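Local coordinates for protein VP1 (New Jersey polyomavirus-2013, PDB 6Y5Y) that probably forms the pentameric building blocks of the icosahedral polyomavirus capsid and binds a sialylated glycan, at residues Y62-V67 and G281-A286. Residues are numbered along the deposited sequence; the frame is centred on the assembly and turned at random.
With SIA (N-acetyl-alpha-neuraminic acid), chain N; GAL (beta-D-galactopyranose), chain B.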
loop_
_atom_site.group_PDB
_atom_site.type_symbol
_atom_site.label_atom_id
_atom_site.label_comp_id
_atom_site.label_asym_id
_atom_site.label_seq_id
_atom_site.Cartn_x
_atom_site.Cartn_y
_atom_site.Cartn_z
ATOM N N TYR D 62 -0.994 -25.870 -19.805
ATOM C CA TYR D 62 0.366 -25.752 -19.308
ATOM C C TYR D 62 0.581 -24.355 -18.735
ATOM O O TYR D 62 0.099 -23.363 -19.286
ATOM C CB TYR D 62 1.352 -26.033 -20.444
ATOM C CG TYR D 62 2.792 -25.753 -20.109
ATOM C CD1 TYR D 62 3.412 -26.418 -19.067
ATOM C CD2 TYR D 62 3.534 -24.823 -20.837
ATOM C CE1 TYR D 62 4.718 -26.178 -18.752
ATOM C CE2 TYR D 62 4.858 -24.579 -20.532
ATOM C CZ TYR D 62 5.438 -25.260 -19.477
ATOM O OH TYR D 62 6.746 -25.044 -19.130
ATOM N N GLY D 63 1.289 -24.278 -17.609
ATOM C CA GLY D 63 1.437 -23.013 -16.915
ATOM C C GLY D 63 0.268 -22.648 -16.026
ATOM O O GLY D 63 0.270 -21.553 -15.441
ATOM N N TYR D 64 -0.739 -23.516 -15.933
ATOM C CA TYR D 64 -1.847 -23.404 -15.002
ATOM C C TYR D 64 -1.895 -24.654 -14.133
ATOM O O TYR D 64 -1.269 -25.672 -14.434
ATOM C CB TYR D 64 -3.199 -23.261 -15.710
ATOM C CG TYR D 64 -3.413 -22.005 -16.534
ATOM C CD1 TYR D 64 -2.758 -21.816 -17.753
ATOM C CD2 TYR D 64 -4.313 -21.032 -16.114
ATOM C CE1 TYR D 64 -2.997 -20.678 -18.519
ATOM C CE2 TYR D 64 -4.550 -19.902 -16.865
ATOM C CZ TYR D 64 -3.894 -19.728 -18.063
ATOM O OH TYR D 64 -4.147 -18.596 -18.802
ATOM N N SER D 65 -2.642 -24.565 -13.041
ATOM C CA SER D 65 -2.952 -25.766 -12.293
ATOM C C SER D 65 -4.158 -26.467 -12.911
ATOM O O SER D 65 -4.885 -25.911 -13.737
ATOM C CB SER D 65 -3.231 -25.432 -10.833
ATOM O OG SER D 65 -4.534 -24.892 -10.695
ATOM N N GLU D 66 -4.359 -27.708 -12.500
ATOM C CA GLU D 66 -5.638 -28.364 -12.720
ATOM C C GLU D 66 -6.727 -27.666 -11.891
ATOM O O GLU D 66 -6.439 -26.908 -10.962
ATOM C CB GLU D 66 -5.505 -29.845 -12.368
ATOM C CG GLU D 66 -6.745 -30.696 -12.586
ATOM C CD GLU D 66 -7.330 -30.564 -13.988
ATOM O OE1 GLU D 66 -6.857 -31.244 -14.924
ATOM O OE2 GLU D 66 -8.270 -29.768 -14.147
ATOM N N VAL D 67 -7.993 -27.908 -12.259
ATOM C CA VAL D 67 -9.124 -27.274 -11.582
ATOM C C VAL D 67 -9.212 -27.733 -10.126
ATOM O O VAL D 67 -9.027 -28.917 -9.819
ATOM C CB VAL D 67 -10.426 -27.596 -12.340
ATOM C CG1 VAL D 67 -11.608 -26.960 -11.666
ATOM C CG2 VAL D 67 -10.340 -27.135 -13.810
ATOM N N GLY D 281 -2.175 -15.499 -9.637
ATOM C CA GLY D 281 -3.592 -15.337 -9.419
ATOM C C GLY D 281 -4.303 -16.600 -9.854
ATOM O O GLY D 281 -3.683 -17.640 -10.049
ATOM N N VAL D 282 -5.618 -16.488 -9.998
ATOM C CA VAL D 282 -6.427 -17.627 -10.412
ATOM C C VAL D 282 -7.321 -17.238 -11.578
ATOM O O VAL D 282 -7.675 -16.068 -11.769
ATOM C CB VAL D 282 -7.289 -18.201 -9.269
ATOM C CG1 VAL D 282 -6.431 -18.526 -8.045
ATOM C CG2 VAL D 282 -8.440 -17.254 -8.941
ATOM N N LEU D 283 -7.678 -18.252 -12.364
ATOM C CA LEU D 283 -8.738 -18.182 -13.360
ATOM C C LEU D 283 -9.979 -18.842 -12.772
ATOM O O LEU D 283 -9.875 -19.857 -12.083
ATOM C CB LEU D 283 -8.309 -18.894 -14.646
ATOM C CG LEU D 283 -9.321 -19.095 -15.786
ATOM C CD1 LEU D 283 -8.618 -19.028 -17.124
ATOM C CD2 LEU D 283 -10.063 -20.425 -15.650
ATOM N N VAL D 284 -11.148 -18.253 -13.013
ATOM C CA VAL D 284 -12.412 -18.790 -12.513
ATOM C C VAL D 284 -13.196 -19.340 -13.693
ATOM O O VAL D 284 -13.475 -18.610 -14.651
ATOM C CB VAL D 284 -13.241 -17.728 -11.770
ATOM C CG1 VAL D 284 -14.592 -18.299 -11.339
ATOM C CG2 VAL D 284 -12.467 -17.177 -10.572
ATOM N N LYS D 285 -13.586 -20.610 -13.600
ATOM C CA LYS D 285 -14.314 -21.282 -14.673
ATOM C C LYS D 285 -15.761 -20.820 -14.735
ATOM O O LYS D 285 -16.435 -20.682 -13.711
ATOM C CB LYS D 285 -14.285 -22.800 -14.477
ATOM C CG LYS D 285 -13.017 -23.477 -14.956
ATOM C CD LYS D 285 -13.195 -24.995 -15.051
ATOM C CE LYS D 285 -13.925 -25.389 -16.324
ATOM N NZ LYS D 285 -14.197 -26.853 -16.374
ATOM N N ALA D 286 -16.251 -20.606 -15.958
ATOM C CA ALA D 286 -17.638 -20.187 -16.115
ATOM C C ALA D 286 -18.622 -21.274 -15.684
ATOM O O ALA D 286 -19.672 -20.954 -15.122
ATOM C CB ALA D 286 -17.907 -19.774 -17.560
HETATM C C1 SIA N . -14.027 -29.447 -13.739
HETATM C C2 SIA N . -13.781 -30.506 -14.906
HETATM C C3 SIA N . -12.477 -30.309 -15.693
HETATM C C4 SIA N . -11.200 -30.671 -14.927
HETATM C C5 SIA N . -11.340 -32.095 -14.360
HETATM C C6 SIA N . -12.651 -32.207 -13.551
HETATM C C7 SIA N . -12.961 -33.619 -12.989
HETATM C C8 SIA N . -14.382 -33.659 -12.381
HETATM C C9 SIA N . -14.645 -34.954 -11.626
HETATM C C10 SIA N . -9.287 -33.367 -13.791
HETATM C C11 SIA N . -8.288 -33.697 -12.689
HETATM N N5 SIA N . -10.273 -32.503 -13.454
HETATM O O1A SIA N . -13.804 -28.252 -14.041
HETATM O O1B SIA N . -14.433 -29.948 -12.642
HETATM O O4 SIA N . -10.024 -30.603 -15.764
HETATM O O6 SIA N . -13.775 -31.861 -14.349
HETATM O O7 SIA N . -12.774 -34.596 -14.006
HETATM O O8 SIA N . -14.618 -32.539 -11.528
HETATM O O9 SIA N . -15.955 -34.854 -11.048
HETATM O O10 SIA N . -9.180 -33.867 -14.905
HETATM C C1 GAL B . -18.385 -31.837 -15.413
HETATM C C2 GAL B . -16.928 -31.743 -15.848
HETATM C C3 GAL B . -16.219 -30.552 -15.148
HETATM C C4 GAL B . -17.019 -29.280 -15.399
HETATM C C5 GAL B . -18.445 -29.508 -14.921
HETATM C C6 GAL B . -19.382 -28.328 -15.126
HETATM O O2 GAL B . -16.211 -32.942 -15.528
HETATM O O3 GAL B . -14.917 -30.355 -15.664
HETATM O O4 GAL B . -17.025 -28.975 -16.791
HETATM O O5 GAL B . -19.045 -30.614 -15.623
HETATM O O6 GAL B . -20.586 -28.514 -14.399
#
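Leu283, near the end of strand 271-284 of the VP1 jelly-roll, and Lys285, just past it, reach toward Tyr64 and Val67 of segment 62-67, part of the long loop between strands 28-45 and 87-92, next to the sialic acid pocket. Leu283 comes first: its CD1 lies 4.2 Å from CE2 of Tyr64, approaching the ring obliquely, with the two side chains crossing at about a right angle. A branched aliphatic residue suits this buried place, because the aromatic carbons opposite ask for nothing polar. The tyrosine hydroxyl instead donates a hydrogen bond to the backbone carbonyl O of Ser168 of a second subunit, which ties the loop to the pentamer interface. Further along, Lys285 serves two purposes. Its aliphatic stem packs crosswise on Val67, CD to CG2 at 3.8 Å, while the chain bends at chi3 (80°) and carries the ammonium group toward the sugar. There NZ donates to O1A of the SIA carboxylate at 2.7 Å, a charge match that a long basic side chain supplies well; a long, weak ion pair joins it to Asp287. Val67 also touches the sugar, its CG1 3.5 Å from the same O1A. Beside it the chain of Glu66 is folded at chi2, and its OE2 accepts a hydrogen bond from SIA O4 at 2.5 Å. A salt bridge from OE1 to Arg58 helps to hold this carboxylate, and so does its neighbour's backbone: Val67 N donates to the same Glu66 OE2 at 2.7 Å, nearly straight at 170°, meeting the anti side 26° out of the carboxylate plane.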